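PDB 4JB3: D-ribitol-5-phosphate phosphatase from Bacteroides thetaiotaomicron, which hydrolyses D-ribitol 5-phosphate and D-ribitol 1-phosphate to ribitol and phosphate, and also dephosphorylates the riboflavin precursor 5-amino-6-(5-phospho-D-ribitylamino)uracil. Local coordinates for residues L71-F81 with L129-M137. Numbering follows the deposited sequence.
Sequences LEEGKLSADEF and LSNTNPFVM
At the boundary between the probable cap insertion of this HAD phosphatase and its core domain, Glu72, in the last turn of helix 66-72, reaches Asn133 in the loop after strand 125-130. That strand carries the conserved Ser/Thr motif of HAD phosphatases, here Ser130, whose OG is hydrogen-bonded to Asp30, the probable nucleophile. Asn133 ND2 donates to the anti lone pair of Glu72 OE2 at 2.8 Å, nearly within its own amide plane, while the carboxylate is turned 44° from that plane. The other end of the amide caps helix 134-140, with Asn133 OD1 accepting from Val136 N at 3.1 Å and weakly from Phe135 N. Were Glu72 an alanine, Asn133 ND2 would probably lose this acceptor and the amide would be freer to turn away from the cap. Glu72 CA also gives a CA-H...O contact to Thr132 O, and Glu72 OE1 is hydrogen-bonded to a glycerol, probably from the crystallisation liquor. Beside this polar pair, Leu71 CD2, with CG anti to the backbone N (chi1 174°), packs 3.6 Å from Asn133 CB, centred over one face of the Phe81 ring and at the edge of Phe135. Ala78 CB lies 3.6 Å from Phe135 CZ, and Phe81 CD2 approaches Phe135 CE2 obliquely. The Phe135 ring meets Trp102 of helix 95-103 with the ring planes at about 10°. The start of helix 134-140 thus touches helices 66-72, 78-89 and 95-103.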
ATOM      1  N   LEU A  71     -12.992   8.270  -1.806  1.00  8.94           N
ATOM      2  CA  LEU A  71     -11.964   8.300  -2.838  1.00  8.87           C
ATOM      3  C   LEU A  71     -11.250   6.955  -2.922  1.00  7.40           C
ATOM      4  O   LEU A  71     -11.075   6.397  -4.015  1.00  9.32           O
ATOM      5  CB  LEU A  71     -10.947   9.408  -2.553  1.00  7.69           C
ATOM      6  CG  LEU A  71      -9.741   9.443  -3.495  1.00  7.42           C
ATOM      7  CD1 LEU A  71     -10.189   9.934  -4.881  1.00 10.64           C
ATOM      8  CD2 LEU A  71      -8.620  10.298  -2.912  1.00 11.06           C
ATOM      9  N   GLU A  72     -10.886   6.392  -1.779  1.00  7.33           N
ATOM     10  CA  GLU A  72     -10.132   5.139  -1.791  1.00  7.33           C
ATOM     11  C   GLU A  72     -10.984   3.923  -2.156  1.00  8.03           C
ATOM     12  O   GLU A  72     -10.449   2.853  -2.445  1.00  8.62           O
ATOM     13  CB  GLU A  72      -9.342   4.960  -0.489  1.00  7.97           C
ATOM     14  CG  GLU A  72      -8.352   6.120  -0.299  1.00  8.46           C
ATOM     15  CD  GLU A  72      -7.029   5.714   0.316  1.00  9.94           C
ATOM     16  OE1 GLU A  72      -7.002   4.868   1.244  1.00 12.72           O
ATOM     17  OE2 GLU A  72      -5.991   6.260  -0.139  1.00 11.65           O
ATOM     18  N   GLU A  73     -12.301   4.093  -2.178  1.00  9.94           N
ATOM     19  CA  GLU A  73     -13.198   3.027  -2.642  1.00 10.40           C
ATOM     20  C   GLU A  73     -13.716   3.258  -4.059  1.00 10.00           C
ATOM     21  O   GLU A  73     -14.504   2.462  -4.572  1.00 13.69           O
ATOM     22  CB  GLU A  73     -14.368   2.849  -1.674  1.00 14.63           C
ATOM     23  CG  GLU A  73     -13.912   2.304  -0.348  1.00 13.84           C
ATOM     24  CD  GLU A  73     -15.005   2.170   0.682  1.00 20.84           C
ATOM     25  OE1 GLU A  73     -16.172   2.532   0.400  1.00 22.44           O
ATOM     26  OE2 GLU A  73     -14.691   1.693   1.791  1.00 27.56           O
ATOM     27  N   GLY A  74     -13.282   4.348  -4.682  1.00 10.64           N
ATOM     28  CA  GLY A  74     -13.698   4.650  -6.039  1.00 10.13           C
ATOM     29  C   GLY A  74     -15.101   5.218  -6.135  1.00 15.08           C
ATOM     30  O   GLY A  74     -15.644   5.326  -7.234  1.00 15.81           O
ATOM     31  N   LYS A  75     -15.686   5.583  -4.994  1.00 11.07           N
ATOM     32  CA  LYS A  75     -17.039   6.136  -4.979  1.00 11.57           C
ATOM     33  C   LYS A  75     -17.025   7.612  -5.332  1.00 14.01           C
ATOM     34  O   LYS A  75     -18.028   8.158  -5.809  1.00 19.11           O
ATOM     35  CB  LYS A  75     -17.685   5.898  -3.619  1.00 14.36           C
ATOM     36  CG  LYS A  75     -17.879   4.421  -3.324  1.00 21.32           C
ATOM     37  CD  LYS A  75     -18.526   4.192  -1.970  1.00 32.31           C
ATOM     38  CE  LYS A  75     -18.740   2.705  -1.720  1.00 40.47           C
ATOM     39  NZ  LYS A  75     -19.471   2.446  -0.449  1.00 48.23           N
ATOM     40  N   LEU A  76     -15.884   8.245  -5.092  1.00 12.98           N
ATOM     41  CA  LEU A  76     -15.592   9.571  -5.614  1.00 12.96           C
ATOM     42  C   LEU A  76     -14.413   9.446  -6.563  1.00 10.31           C
ATOM     43  O   LEU A  76     -13.417   8.782  -6.244  1.00 11.41           O
ATOM     44  CB  LEU A  76     -15.203  10.538  -4.489  1.00 13.60           C
ATOM     45  CG  LEU A  76     -16.282  11.065  -3.551  1.00 15.00           C
ATOM     46  CD1 LEU A  76     -15.649  12.041  -2.569  1.00 16.24           C
ATOM     47  CD2 LEU A  76     -17.409  11.735  -4.323  1.00 19.17           C
ATOM     48  N   SER A  77     -14.507  10.085  -7.725  1.00 11.16           N
ATOM     49  CA  SER A  77     -13.347  10.189  -8.608  1.00  9.62           C
ATOM     50  C   SER A  77     -12.338  11.158  -8.018  1.00  9.64           C
ATOM     51  O   SER A  77     -12.647  11.885  -7.065  1.00  9.81           O
ATOM     52  CB  SER A  77     -13.760  10.693  -9.985  1.00 11.28           C
ATOM     53  OG  SER A  77     -14.174  12.054  -9.917  1.00 12.66           O
ATOM     54  N   ALA A  78     -11.131  11.175  -8.575  1.00 10.31           N
ATOM     55  CA  ALA A  78     -10.121  12.123  -8.122  1.00  8.43           C
ATOM     56  C   ALA A  78     -10.642  13.560  -8.195  1.00 10.03           C
ATOM     57  O   ALA A  78     -10.449  14.351  -7.266  1.00  9.54           O
ATOM     58  CB  ALA A  78      -8.843  11.976  -8.928  1.00 10.44           C
ATOM     59  N   ASP A  79     -11.310  13.894  -9.293  1.00 11.44           N
ATOM     60  CA  ASP A  79     -11.837  15.241  -9.498  1.00  8.34           C
ATOM     61  C   ASP A  79     -12.950  15.548  -8.494  1.00  9.50           C
ATOM     62  O   ASP A  79     -13.012  16.648  -7.939  1.00 10.43           O
ATOM     63  CB  ASP A  79     -12.362  15.359 -10.932  1.00  9.46           C
ATOM     64  CG  ASP A  79     -12.585  16.796 -11.374  1.00  9.32           C
ATOM     65  OD1 ASP A  79     -11.866  17.706 -10.898  1.00 12.17           O
ATOM     66  OD2 ASP A  79     -13.459  17.023 -12.233  1.00 11.32           O
ATOM     67  N   GLU A  80     -13.844  14.592  -8.272  1.00 10.34           N
ATOM     68  CA  GLU A  80     -14.931  14.791  -7.314  1.00 10.49           C
ATOM     69  C   GLU A  80     -14.394  14.989  -5.901  1.00  8.30           C
ATOM     70  O   GLU A  80     -14.877  15.832  -5.139  1.00 10.05           O
ATOM     71  CB  GLU A  80     -15.906  13.610  -7.358  1.00 13.99           C
ATOM     72  CG  GLU A  80     -16.761  13.566  -8.617  1.00 15.93           C
ATOM     73  CD  GLU A  80     -17.634  12.330  -8.690  1.00 26.24           C
ATOM     74  OE1 GLU A  80     -17.128  11.219  -8.415  1.00 19.35           O
ATOM     75  OE2 GLU A  80     -18.830  12.468  -9.029  1.00 31.80           O
ATOM     76  N   PHE A  81     -13.380  14.210  -5.547  1.00  8.22           N
ATOM     77  CA  PHE A  81     -12.742  14.369  -4.251  1.00  8.60           C
ATOM     78  C   PHE A  81     -12.103  15.753  -4.131  1.00  7.18           C
ATOM     79  O   PHE A  81     -12.234  16.430  -3.108  1.00  9.37           O
ATOM     80  CB  PHE A  81     -11.692  13.274  -4.042  1.00  8.20           C
ATOM     81  CG  PHE A  81     -10.827  13.494  -2.832  1.00  8.57           C
ATOM     82  CD1 PHE A  81     -11.220  13.035  -1.579  1.00  8.68           C
ATOM     83  CD2 PHE A  81      -9.613  14.163  -2.949  1.00  7.93           C
ATOM     84  CE1 PHE A  81     -10.424  13.260  -0.461  1.00  9.51           C
ATOM     85  CE2 PHE A  81      -8.814  14.380  -1.843  1.00  8.91           C
ATOM     86  CZ  PHE A  81      -9.216  13.931  -0.597  1.00 10.96           C
ATOM     87  N   LEU A 129      -1.835  -5.582  -2.572  1.00  6.69           N
ATOM     88  CA  LEU A 129      -3.233  -5.396  -2.180  1.00  9.13           C
ATOM     89  C   LEU A 129      -3.247  -4.204  -1.252  1.00  7.66           C
ATOM     90  O   LEU A 129      -2.718  -4.273  -0.137  1.00  8.90           O
ATOM     91  CB  LEU A 129      -3.785  -6.646  -1.487  1.00  8.22           C
ATOM     92  CG  LEU A 129      -5.208  -6.569  -0.922  1.00  9.81           C
ATOM     93  CD1 LEU A 129      -6.235  -6.414  -2.038  1.00 10.13           C
ATOM     94  CD2 LEU A 129      -5.537  -7.795  -0.069  1.00 12.25           C
ATOM     95  N   SER A 130      -3.813  -3.088  -1.713  1.00  6.49           N
ATOM     96  CA  SER A 130      -3.640  -1.848  -0.976  1.00  7.73           C
ATOM     97  C   SER A 130      -4.808  -0.898  -1.038  1.00  7.46           C
ATOM     98  O   SER A 130      -5.482  -0.763  -2.077  1.00  7.14           O
ATOM     99  CB  SER A 130      -2.379  -1.126  -1.462  1.00 16.02           C
ATOM    100  OG  SER A 130      -2.035  -0.077  -0.569  1.00 19.09           O
ATOM    101  N   ASN A 131      -5.035  -0.225   0.084  1.00  6.72           N
ATOM    102  CA  ASN A 131      -5.882   0.950   0.107  1.00  6.55           C
ATOM    103  C   ASN A 131      -5.118   2.121  -0.466  1.00 10.94           C
ATOM    104  O   ASN A 131      -4.099   2.562   0.090  1.00 11.58           O
ATOM    105  CB  ASN A 131      -6.288   1.296   1.534  1.00  6.85           C
ATOM    106  CG  ASN A 131      -7.219   0.288   2.134  1.00 11.13           C
ATOM    107  OD1 ASN A 131      -7.726  -0.599   1.447  1.00  9.47           O
ATOM    108  ND2 ASN A 131      -7.459   0.416   3.433  1.00  9.56           N
ATOM    109  N   THR A 132      -5.610   2.634  -1.581  1.00  7.11           N
ATOM    110  CA  THR A 132      -4.919   3.716  -2.238  1.00  6.52           C
ATOM    111  C   THR A 132      -5.879   4.489  -3.126  1.00  6.33           C
ATOM    112  O   THR A 132      -7.092   4.299  -3.050  1.00  8.40           O
ATOM    113  CB  THR A 132      -3.649   3.193  -2.986  1.00  8.98           C
ATOM    114  OG1 THR A 132      -2.816   4.294  -3.372  1.00  9.66           O
ATOM    115  CG2 THR A 132      -4.022   2.351  -4.199  1.00 10.99           C
ATOM    116  N   ASN A 133      -5.330   5.376  -3.950  1.00  6.44           N
ATOM    117  CA  ASN A 133      -6.142   6.283  -4.729  1.00  6.43           C
ATOM    118  C   ASN A 133      -5.368   6.737  -5.956  1.00  6.48           C
ATOM    119  O   ASN A 133      -4.152   6.530  -6.027  1.00  7.02           O
ATOM    120  CB  ASN A 133      -6.607   7.450  -3.846  1.00  6.88           C
ATOM    121  CG  ASN A 133      -5.469   8.294  -3.349  1.00  9.42           C
ATOM    122  OD1 ASN A 133      -4.828   9.007  -4.122  1.00  9.83           O
ATOM    123  ND2 ASN A 133      -5.207   8.223  -2.049  1.00  9.79           N
ATOM    124  N   PRO A 134      -6.064   7.330  -6.939  1.00  7.22           N
ATOM    125  CA  PRO A 134      -5.402   7.742  -8.182  1.00  7.30           C
ATOM    126  C   PRO A 134      -4.296   8.770  -8.005  1.00  6.72           C
ATOM    127  O   PRO A 134      -3.367   8.795  -8.823  1.00  8.10           O
ATOM    128  CB  PRO A 134      -6.547   8.345  -9.001  1.00  9.60           C
ATOM    129  CG  PRO A 134      -7.766   7.659  -8.499  1.00 13.60           C
ATOM    130  CD  PRO A 134      -7.531   7.456  -7.029  1.00  7.23           C
ATOM    131  N   PHE A 135      -4.374   9.610  -6.976  1.00  7.40           N
ATOM    132  CA  PHE A 135      -3.320  10.601  -6.792  1.00  7.59           C
ATOM    133  C   PHE A 135      -2.008   9.904  -6.474  1.00  8.58           C
ATOM    134  O   PHE A 135      -0.963  10.189  -7.082  1.00  9.62           O
ATOM    135  CB  PHE A 135      -3.662  11.573  -5.664  1.00  8.72           C
ATOM    136  CG  PHE A 135      -4.872  12.414  -5.931  1.00  7.20           C
ATOM    137  CD1 PHE A 135      -4.785  13.563  -6.714  1.00  8.84           C
ATOM    138  CD2 PHE A 135      -6.097  12.075  -5.375  1.00  7.87           C
ATOM    139  CE1 PHE A 135      -5.913  14.350  -6.961  1.00  9.45           C
ATOM    140  CE2 PHE A 135      -7.234  12.862  -5.612  1.00  9.02           C
ATOM    141  CZ  PHE A 135      -7.137  13.997  -6.414  1.00  8.80           C
ATOM    142  N   VAL A 136      -2.056   9.003  -5.503  1.00  7.75           N
ATOM    143  CA  VAL A 136      -0.863   8.276  -5.093  1.00  7.74           C
ATOM    144  C   VAL A 136      -0.344   7.382  -6.220  1.00  7.98           C
ATOM    145  O   VAL A 136       0.857   7.341  -6.493  1.00  8.78           O
ATOM    146  CB  VAL A 136      -1.139   7.454  -3.826  1.00  6.66           C
ATOM    147  CG1 VAL A 136       0.082   6.596  -3.440  1.00  8.02           C
ATOM    148  CG2 VAL A 136      -1.533   8.391  -2.675  1.00  9.51           C
ATOM    149  N   MET A 137      -1.254   6.683  -6.885  1.00  8.47           N
ATOM    150  CA  MET A 137      -0.852   5.765  -7.948  1.00  6.90           C
ATOM    151  C   MET A 137      -0.318   6.456  -9.208  1.00  8.70           C
ATOM    152  O   MET A 137       0.479   5.872  -9.946  1.00  9.45           O
ATOM    153  CB  MET A 137      -1.983   4.783  -8.264  1.00 10.05           C
ATOM    154  CG  MET A 137      -2.224   3.751  -7.158  1.00  8.98           C
ATOM    155  SD  MET A 137      -0.797   2.686  -6.814  1.00 13.17           S
ATOM    156  CE  MET A 137      -0.218   3.388  -5.282  1.00 16.18           C
TER